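Local coordinates for protein polyprenyl synthetase (Zymomonas mobilis subsp. mobilis, PDB 4KKM) that probably acts as a prenyltransferase, condensing isoprenoid diphosphates into longer chains as farnesyl diphosphate synthases do, at residues 95-100 against 211-216; 147-152 against 162-167. One frame throughout, in Å; residues are numbered along the deposited sequence.

Contact 1 is the deeper of the two, about 6 Å from the centre of the chain to its own centre, whereas contact 2 lies about 17 Å out, beside the second subunit. Both are buried helix pairings without a hydrogen bond across, but contact 1 sets an aromatic ring and a thiol against isoleucine, while contact 2 joins branched aliphatic chains and ends in a serine whose hydroxyl bonds back to a carbonyl of its own helix. They hold different helix pairs that still meet: Ala96 CB lies 3.7 Å from Leu149 CD2, and Phe213 CE1 comes to 3.4 Å from Leu164 O, so the two contacts join four helices in one packed group.

Contact 1 (95-100 against 211-216); sequences MAIECI and FGFCLE
In the all-helical core of the isoprenoid synthase fold, helices 87-109 and 208-221 meet where Ile97 enters between Phe213 and Cys214. Helix 87-109 also carries the calcium ligand Asp108, but that lies about three turns further along, so this is plain core packing. In Ile97, chi1 of -174° sends CG1 toward the facing helix, and chi2 of 59° then sets CD1 against the Phe213 ring, 3.6 Å from CD2. The approach is oblique, and the two side chains run past each other in opposite directions; Ile97 CB also rests 3.9 Å from Phe213 CE2. On Cys214 it is the sulfur that touches, lying 3.9 Å from Ile97 CG1 and 4.1 Å from Ile97 CG2. Leu168 of helix 158-172 packs on both Ile97 and Phe213, tying a third helix into the cluster. With an alanine here, Phe213 CD2 and Cys214 SG would lose the branches that touch them, and a gap would probably open between the two helices, giving the ring more freedom to shift. Salt bridges pair Glu98 with Arg70 and Glu216 with Lys233, away from this contact. What holds the two segments together is therefore shape and the removal of apolar surface from water, with no directional bond involved.

Contact 2 (147-152 against 162-167); sequences EILSEE and LELIQA
Leu149 and Ile165 make the tight part of the pairing between the successive helices 131-150 and 158-172. Their backbones come closest at these residues, with Leu149 CA 6.4 Å from Ile165 CA, and Leu149 CB presses on Ile165 CG1 at 3.7 Å. Around this point the fit is looser. Leu149 CD1 lies against Leu164, 3.9 Å from its backbone O, with the side-chain CB a little farther, at 4.2 Å. Ile165 places CG1 anti to its carbonyl carbon (chi1 -70°), and its extended tip brings CD1 to 4.0 Å from Ser150 CA. Ser150 itself turns back to its own segment: OG donates to Glu147 O at 2.7 Å, tilted 27° from the carbonyl plane, and Ser150 N reaches the same oxygen from the same face at 3.3 Å. Glu163, partly exposed, forms a salt bridge with Arg223. The second subunit packs its Gln166 on Ser150 and its Ser150 on Gln166, a reciprocal contact across the dimer. Between these segments, then, the grip is aliphatic and the buried serine hydroxyl is satisfied by Glu147 O, while the Ser150 carbonyl oxygen accepts a hydrogen bond from Arg161, just before segment 162-167 on the facing helix.

Contact 1 (95-100 against 211-216)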
loop_
_atom_site.group_PDB
_atom_site.type_symbol
_atom_site.label_atom_id
_atom_site.label_comp_id
_atom_site.label_asym_id
_atom_site.label_seq_id
_atom_site.Cartn_x
_atom_site.Cartn_y
_atom_site.Cartn_z
ATOM N N MET B 95 -3.513 4.243 -14.325
ATOM C CA MET B 95 -3.271 5.142 -13.193
ATOM C C MET B 95 -2.887 4.362 -11.939
ATOM O O MET B 95 -1.971 4.751 -11.214
ATOM C CB MET B 95 -4.473 6.044 -12.892
ATOM C CG MET B 95 -4.283 6.893 -11.629
ATOM S SD MET B 95 -5.447 8.270 -11.470
ATOM C CE MET B 95 -7.016 7.409 -11.601
ATOM N N ALA B 96 -3.592 3.260 -11.693
ATOM C CA ALA B 96 -3.336 2.432 -10.516
ATOM C C ALA B 96 -1.899 1.906 -10.472
ATOM O O ALA B 96 -1.252 1.977 -9.428
ATOM C CB ALA B 96 -4.335 1.272 -10.442
ATOM N N ILE B 97 -1.396 1.377 -11.589
ATOM C CA ILE B 97 -0.030 0.848 -11.597
ATOM C C ILE B 97 0.962 1.998 -11.472
ATOM O O ILE B 97 2.026 1.860 -10.860
ATOM C CB ILE B 97 0.281 -0.060 -12.845
ATOM C CG1 ILE B 97 1.668 -0.710 -12.727
ATOM C CG2 ILE B 97 0.177 0.721 -14.153
ATOM C CD1 ILE B 97 1.829 -1.567 -11.481
ATOM N N GLU B 98 0.595 3.146 -12.026
ATOM C CA GLU B 98 1.464 4.314 -11.960
ATOM C C GLU B 98 1.535 4.843 -10.528
ATOM O O GLU B 98 2.542 5.419 -10.129
ATOM C CB GLU B 98 1.004 5.398 -12.946
ATOM C CG GLU B 98 1.961 6.579 -13.105
ATOM C CD GLU B 98 3.260 6.247 -13.843
ATOM O OE1 GLU B 98 3.520 5.066 -14.166
ATOM O OE2 GLU B 98 4.039 7.190 -14.094
ATOM N N CYS B 99 0.478 4.625 -9.748
ATOM C CA CYS B 99 0.527 4.947 -8.324
ATOM C C CYS B 99 1.651 4.196 -7.624
ATOM O O CYS B 99 2.403 4.771 -6.837
ATOM C CB CYS B 99 -0.796 4.616 -7.636
ATOM S SG CYS B 99 -2.105 5.814 -7.925
ATOM N N ILE B 100 1.750 2.905 -7.906
ATOM C CA ILE B 100 2.784 2.067 -7.305
ATOM C C ILE B 100 4.174 2.486 -7.779
ATOM O O ILE B 100 5.109 2.598 -6.984
ATOM C CB ILE B 100 2.547 0.591 -7.636
ATOM C CG1 ILE B 100 1.185 0.140 -7.092
ATOM C CG2 ILE B 100 3.709 -0.280 -7.127
ATOM C CD1 ILE B 100 1.015 0.318 -5.585
ATOM N N PHE B 211 5.952 -4.632 -14.571
ATOM C CA PHE B 211 5.751 -4.871 -16.000
ATOM C C PHE B 211 4.825 -6.068 -16.187
ATOM O O PHE B 211 3.908 -6.037 -17.015
ATOM C CB PHE B 211 7.088 -5.131 -16.713
ATOM C CG PHE B 211 7.968 -3.915 -16.818
ATOM C CD1 PHE B 211 7.416 -2.665 -17.044
ATOM C CD2 PHE B 211 9.345 -4.019 -16.682
ATOM C CE1 PHE B 211 8.217 -1.537 -17.137
ATOM C CE2 PHE B 211 10.158 -2.894 -16.775
ATOM C CZ PHE B 211 9.590 -1.650 -17.005
ATOM N N GLY B 212 5.078 -7.125 -15.419
ATOM C CA GLY B 212 4.229 -8.307 -15.459
ATOM C C GLY B 212 2.780 -7.948 -15.180
ATOM O O GLY B 212 1.865 -8.433 -15.849
ATOM N N PHE B 213 2.566 -7.077 -14.199
ATOM C CA PHE B 213 1.206 -6.649 -13.884
ATOM C C PHE B 213 0.546 -5.948 -15.068
ATOM O O PHE B 213 -0.624 -6.178 -15.357
ATOM C CB PHE B 213 1.159 -5.708 -12.682
ATOM C CG PHE B 213 -0.207 -5.119 -12.464
ATOM C CD1 PHE B 213 -1.183 -5.842 -11.798
ATOM C CD2 PHE B 213 -0.534 -3.877 -12.983
ATOM C CE1 PHE B 213 -2.453 -5.314 -11.616
ATOM C CE2 PHE B 213 -1.806 -3.357 -12.822
ATOM C CZ PHE B 213 -2.761 -4.074 -12.136
ATOM N N CYS B 214 1.292 -5.075 -15.731
ATOM C CA CYS B 214 0.747 -4.324 -16.860
ATOM C C CYS B 214 0.194 -5.243 -17.946
ATOM O O CYS B 214 -0.894 -5.002 -18.480
ATOM C CB CYS B 214 1.807 -3.398 -17.458
ATOM S SG CYS B 214 2.307 -2.050 -16.369
ATOM N N LEU B 215 0.948 -6.291 -18.265
ATOM C CA LEU B 215 0.563 -7.242 -19.312
ATOM C C LEU B 215 -0.552 -8.157 -18.819
ATOM O O LEU B 215 -1.516 -8.430 -19.539
ATOM C CB LEU B 215 1.773 -8.072 -19.767
ATOM C CG LEU B 215 2.612 -7.491 -20.919
ATOM C CD1 LEU B 215 1.836 -7.506 -22.235
ATOM C CD2 LEU B 215 3.106 -6.072 -20.598
ATOM N N GLU B 216 -0.426 -8.619 -17.580
ATOM C CA GLU B 216 -1.428 -9.516 -17.024
ATOM C C GLU B 216 -2.764 -8.792 -16.858
ATOM O O GLU B 216 -3.828 -9.382 -17.046
ATOM C CB GLU B 216 -0.960 -10.125 -15.699
ATOM C CG GLU B 216 -1.932 -11.156 -15.129
ATOM C CD GLU B 216 -1.401 -11.875 -13.895
ATOM O OE1 GLU B 216 -0.340 -11.474 -13.364
ATOM O OE2 GLU B 216 -2.050 -12.851 -13.456
#

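Contact 2 (147-152 against 162-167)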
loop_
_atom_site.group_PDB
_atom_site.type_symbol
_atom_site.label_atom_id
_atom_site.label_comp_id
_atom_site.label_asym_id
_atom_site.label_seq_id
_atom_site.Cartn_x
_atom_site.Cartn_y
_atom_site.Cartn_z
ATOM N N GLU B 147 -7.447 1.524 -3.933
ATOM C CA GLU B 147 -8.741 2.199 -3.988
ATOM C C GLU B 147 -9.227 2.304 -5.429
ATOM O O GLU B 147 -10.390 2.021 -5.718
ATOM C CB GLU B 147 -8.690 3.598 -3.354
ATOM C CG GLU B 147 -10.082 4.222 -3.229
ATOM C CD GLU B 147 -10.070 5.631 -2.668
ATOM O OE1 GLU B 147 -9.027 6.056 -2.127
ATOM O OE2 GLU B 147 -11.111 6.317 -2.769
ATOM N N ILE B 148 -8.330 2.698 -6.329
ATOM C CA ILE B 148 -8.686 2.864 -7.741
ATOM C C ILE B 148 -9.154 1.545 -8.355
ATOM O O ILE B 148 -10.189 1.492 -9.025
ATOM C CB ILE B 148 -7.495 3.415 -8.566
ATOM C CG1 ILE B 148 -7.155 4.850 -8.150
ATOM C CG2 ILE B 148 -7.793 3.357 -10.069
ATOM C CD1 ILE B 148 -5.773 5.295 -8.615
ATOM N N LEU B 149 -8.401 0.476 -8.114
ATOM C CA LEU B 149 -8.731 -0.828 -8.693
ATOM C C LEU B 149 -10.039 -1.408 -8.166
ATOM O O LEU B 149 -10.671 -2.235 -8.826
ATOM C CB LEU B 149 -7.608 -1.836 -8.453
ATOM C CG LEU B 149 -6.327 -1.660 -9.269
ATOM C CD1 LEU B 149 -5.354 -2.787 -8.955
ATOM C CD2 LEU B 149 -6.656 -1.632 -10.763
ATOM N N SER B 150 -10.438 -0.983 -6.972
ATOM C CA SER B 150 -11.622 -1.545 -6.331
ATOM C C SER B 150 -12.929 -1.014 -6.926
ATOM O O SER B 150 -13.970 -1.663 -6.823
ATOM C CB SER B 150 -11.594 -1.276 -4.824
ATOM O OG SER B 150 -11.933 0.072 -4.552
ATOM N N GLU B 151 -12.871 0.161 -7.546
ATOM C CA GLU B 151 -14.077 0.848 -8.020
ATOM C C GLU B 151 -14.740 0.211 -9.245
ATOM O O GLU B 151 -14.075 -0.351 -10.114
ATOM C CB GLU B 151 -13.779 2.320 -8.303
ATOM C CG GLU B 151 -13.274 3.090 -7.104
ATOM C CD GLU B 151 -13.179 4.576 -7.380
ATOM O OE1 GLU B 151 -13.029 4.951 -8.561
ATOM O OE2 GLU B 151 -13.269 5.367 -6.420
ATOM N N GLU B 152 -16.064 0.331 -9.318
ATOM C CA GLU B 152 -16.836 -0.251 -10.413
ATOM C C GLU B 152 -16.460 0.314 -11.788
ATOM O O GLU B 152 -16.576 -0.376 -12.806
ATOM C CB GLU B 152 -18.332 -0.041 -10.156
ATOM N N LEU B 162 -11.055 -8.073 -8.518
ATOM C CA LEU B 162 -10.320 -8.868 -7.536
ATOM C C LEU B 162 -9.023 -9.452 -8.102
ATOM O O LEU B 162 -7.997 -9.467 -7.423
ATOM C CB LEU B 162 -11.190 -10.001 -6.989
ATOM C CG LEU B 162 -12.159 -9.618 -5.872
ATOM C CD1 LEU B 162 -12.881 -10.847 -5.353
ATOM C CD2 LEU B 162 -11.418 -8.923 -4.746
ATOM N N GLU B 163 -9.079 -9.955 -9.331
ATOM C CA GLU B 163 -7.885 -10.503 -9.971
ATOM C C GLU B 163 -6.813 -9.427 -10.132
ATOM O O GLU B 163 -5.624 -9.686 -9.923
ATOM C CB GLU B 163 -8.222 -11.140 -11.325
ATOM C CG GLU B 163 -8.982 -12.461 -11.217
ATOM C CD GLU B 163 -9.413 -13.017 -12.568
ATOM O OE1 GLU B 163 -8.639 -12.896 -13.539
ATOM O OE2 GLU B 163 -10.530 -13.568 -12.661
ATOM N N LEU B 164 -7.239 -8.220 -10.498
ATOM C CA LEU B 164 -6.311 -7.097 -10.639
ATOM C C LEU B 164 -5.686 -6.749 -9.294
ATOM O O LEU B 164 -4.467 -6.576 -9.186
ATOM C CB LEU B 164 -7.024 -5.869 -11.226
ATOM C CG LEU B 164 -7.484 -6.002 -12.683
ATOM C CD1 LEU B 164 -8.365 -4.826 -13.059
ATOM C CD2 LEU B 164 -6.274 -6.078 -13.613
ATOM N N ILE B 165 -6.529 -6.646 -8.271
ATOM C CA ILE B 165 -6.068 -6.322 -6.924
ATOM C C ILE B 165 -5.083 -7.363 -6.377
ATOM O O ILE B 165 -4.016 -7.012 -5.872
ATOM C CB ILE B 165 -7.256 -6.148 -5.959
ATOM C CG1 ILE B 165 -8.026 -4.865 -6.300
ATOM C CG2 ILE B 165 -6.769 -6.106 -4.523
ATOM C CD1 ILE B 165 -9.437 -4.822 -5.750
ATOM N N GLN B 166 -5.431 -8.642 -6.478
ATOM C CA GLN B 166 -4.502 -9.679 -6.033
ATOM C C GLN B 166 -3.173 -9.610 -6.784
ATOM O O GLN B 166 -2.101 -9.672 -6.177
ATOM C CB GLN B 166 -5.104 -11.079 -6.182
ATOM C CG GLN B 166 -4.123 -12.166 -5.784
ATOM C CD GLN B 166 -4.798 -13.458 -5.370
ATOM O OE1 GLN B 166 -5.825 -13.845 -5.930
ATOM N NE2 GLN B 166 -4.226 -14.130 -4.374
ATOM N N ALA B 167 -3.252 -9.475 -8.105
ATOM C CA ALA B 167 -2.050 -9.382 -8.934
ATOM C C ALA B 167 -1.209 -8.168 -8.565
ATOM O O ALA B 167 0.010 -8.260 -8.474
ATOM C CB ALA B 167 -2.417 -9.346 -10.416
#